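Long-range contact in probable acetyltransferase (PDB 2GE3), which probably transfers the acetyl group of acetyl coenzyme A, which it binds, to an acceptor substrate: residues P59-I64 and R108-A113. Residues are numbered along the deposited sequence; the frame is centred on the assembly and turned at random.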
loop_
_atom_site.group_PDB
_atom_site.type_symbol
_atom_site.label_atom_id
_atom_site.label_comp_id
_atom_site.label_asym_id
_atom_site.label_seq_id
_atom_site.Cartn_x
_atom_site.Cartn_y
_atom_site.Cartn_z
ATOM N N PRO A 59 12.081 -5.109 12.052
ATOM C CA PRO A 59 12.799 -6.389 11.787
ATOM C C PRO A 59 13.440 -6.365 10.400
ATOM O O PRO A 59 12.765 -6.024 9.426
ATOM C CB PRO A 59 11.702 -7.455 11.866
ATOM C CG PRO A 59 10.503 -6.782 12.438
ATOM C CD PRO A 59 10.644 -5.303 12.329
ATOM N N GLN A 60 14.753 -6.574 10.349
ATOM C CA GLN A 60 15.448 -6.535 9.124
ATOM C C GLN A 60 16.676 -7.418 9.245
ATOM O O GLN A 60 17.562 -7.150 10.033
ATOM C CB GLN A 60 15.818 -5.111 8.725
ATOM C CG GLN A 60 16.571 -5.020 7.379
ATOM C CD GLN A 60 16.689 -3.529 6.933
ATOM O OE1 GLN A 60 16.904 -2.607 7.781
ATOM N NE2 GLN A 60 16.457 -3.289 5.627
ATOM N N PHE A 61 16.702 -8.491 8.465
ATOM C CA PHE A 61 17.726 -9.517 8.625
ATOM C C PHE A 61 18.483 -9.702 7.333
ATOM O O PHE A 61 17.911 -9.577 6.242
ATOM C CB PHE A 61 17.045 -10.842 9.056
ATOM C CG PHE A 61 16.595 -10.832 10.489
ATOM C CD1 PHE A 61 15.428 -10.155 10.882
ATOM C CD2 PHE A 61 17.396 -11.406 11.462
ATOM C CE1 PHE A 61 15.087 -10.058 12.282
ATOM C CE2 PHE A 61 17.053 -11.331 12.803
ATOM C CZ PHE A 61 15.907 -10.652 13.210
ATOM N N VAL A 62 19.781 -10.037 7.452
ATOM C CA VAL A 62 20.609 -10.280 6.253
ATOM C C VAL A 62 21.158 -11.678 6.300
ATOM O O VAL A 62 21.372 -12.196 7.386
ATOM C CB VAL A 62 21.671 -9.213 6.024
ATOM C CG1 VAL A 62 20.957 -7.992 5.504
ATOM C CG2 VAL A 62 22.561 -8.991 7.337
ATOM N N ALA A 63 21.298 -12.308 5.133
ATOM C CA ALA A 63 22.058 -13.543 5.120
ATOM C C ALA A 63 23.427 -13.231 4.587
ATOM O O ALA A 63 23.572 -12.676 3.508
ATOM C CB ALA A 63 21.374 -14.606 4.315
ATOM N N ILE A 64 24.427 -13.681 5.333
ATOM C CA ILE A 64 25.803 -13.351 5.098
ATOM C C ILE A 64 26.622 -14.605 4.691
ATOM O O ILE A 64 26.608 -15.658 5.418
ATOM C CB ILE A 64 26.426 -12.664 6.365
ATOM C CG1 ILE A 64 26.173 -11.177 6.239
ATOM C CG2 ILE A 64 27.975 -12.781 6.371
ATOM C CD1 ILE A 64 25.241 -10.831 7.011
ATOM N N ARG A 108 11.530 -17.142 8.972
ATOM C CA ARG A 108 11.334 -17.506 10.370
ATOM C C ARG A 108 11.915 -16.570 11.394
ATOM O O ARG A 108 11.284 -16.305 12.441
ATOM C CB ARG A 108 11.827 -18.950 10.623
ATOM C CG ARG A 108 11.077 -19.888 9.753
ATOM C CD ARG A 108 10.820 -21.240 10.247
ATOM N NE ARG A 108 11.165 -22.180 9.211
ATOM C CZ ARG A 108 10.355 -22.920 8.471
ATOM N NH1 ARG A 108 8.947 -22.923 8.584
ATOM N NH2 ARG A 108 11.008 -23.720 7.612
ATOM N N ARG A 109 13.161 -16.160 11.163
ATOM C CA ARG A 109 13.820 -15.210 12.055
ATOM C C ARG A 109 13.121 -13.861 12.016
ATOM O O ARG A 109 12.984 -13.169 13.051
ATOM C CB ARG A 109 15.290 -15.007 11.664
ATOM C CG ARG A 109 16.214 -16.249 12.040
ATOM C CD ARG A 109 16.318 -16.335 13.626
ATOM N NE ARG A 109 17.064 -15.182 14.182
ATOM C CZ ARG A 109 18.397 -15.031 14.077
ATOM N NH1 ARG A 109 19.139 -15.919 13.386
ATOM N NH2 ARG A 109 18.994 -13.975 14.618
ATOM N N THR A 110 12.750 -13.437 10.815
ATOM C CA THR A 110 12.190 -12.101 10.600
ATOM C C THR A 110 10.771 -12.028 11.193
ATOM O O THR A 110 10.437 -11.044 11.811
ATOM C CB THR A 110 12.243 -11.687 9.103
ATOM O OG1 THR A 110 13.604 -11.782 8.653
ATOM C CG2 THR A 110 11.691 -10.189 8.843
ATOM N N LEU A 111 9.953 -13.064 11.018
ATOM C CA LEU A 111 8.620 -13.157 11.641
ATOM C C LEU A 111 8.647 -13.267 13.135
ATOM O O LEU A 111 7.766 -12.727 13.867
ATOM C CB LEU A 111 7.841 -14.359 11.050
ATOM C CG LEU A 111 7.420 -14.203 9.547
ATOM C CD1 LEU A 111 6.877 -15.513 9.053
ATOM C CD2 LEU A 111 6.303 -13.078 9.345
ATOM N N ASP A 112 9.599 -14.056 13.641
ATOM C CA ASP A 112 9.717 -14.111 15.041
ATOM C C ASP A 112 10.077 -12.726 15.639
ATOM O O ASP A 112 9.457 -12.283 16.620
ATOM C CB ASP A 112 10.666 -15.196 15.466
ATOM C CG ASP A 112 10.060 -16.017 16.656
ATOM O OD1 ASP A 112 9.017 -16.791 16.471
ATOM O OD2 ASP A 112 10.587 -15.800 17.755
ATOM N N ALA A 113 11.032 -12.011 15.047
ATOM C CA ALA A 113 11.309 -10.678 15.559
ATOM C C ALA A 113 10.060 -9.745 15.428
ATOM O O ALA A 113 9.865 -8.856 16.273
ATOM C CB ALA A 113 12.437 -10.090 14.837
#
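Phe61 lays its ring against one turn of the helix at Arg109, Thr110 and Ala113, and it buries more surface here than any other residue of the two segments. The side chain leaves the strand toward the helix, and chi1 (-74°), with CG anti to the carbonyl carbon, swings the ring along the helix to Ala113. One ring face receives the Arg109 CB and the Thr110 N, both offset toward the rim, whereas Ala113 lies at the edge, its CB 3.7 Å from Phe61 CE1. The Arg109 chain, bent at chi2 and chi3, crosses Phe61 at about a right angle and puts NH2 3.7 Å from Phe61 CE2. The guanidinium is tilted 72° from the ring plane, so the two groups do not stack.

In this GNAT-type fold the contact joins strand 60-65 to helix 102-117, which packs on the central sheet; the segment axes run nearly antiparallel (163°) and approach to 8.3 Å. Thr110, the second largest contributor, passes alongside Phe61 in the opposite direction and brings OG1 within 3.3 Å of Phe61 CD1. That hydroxyl is hydrogen-bonded to Leu106 O, one turn earlier in the helix, while CG2 lies 4.1 Å from Pro59 CB. The same Pro59 CB meets Ala113 CB at 4.0 Å. From the flanking strands, Ile10 and Pro12 (9-12) also touch Phe61, and Cys73 and Ile75 (68-77) touch Thr110.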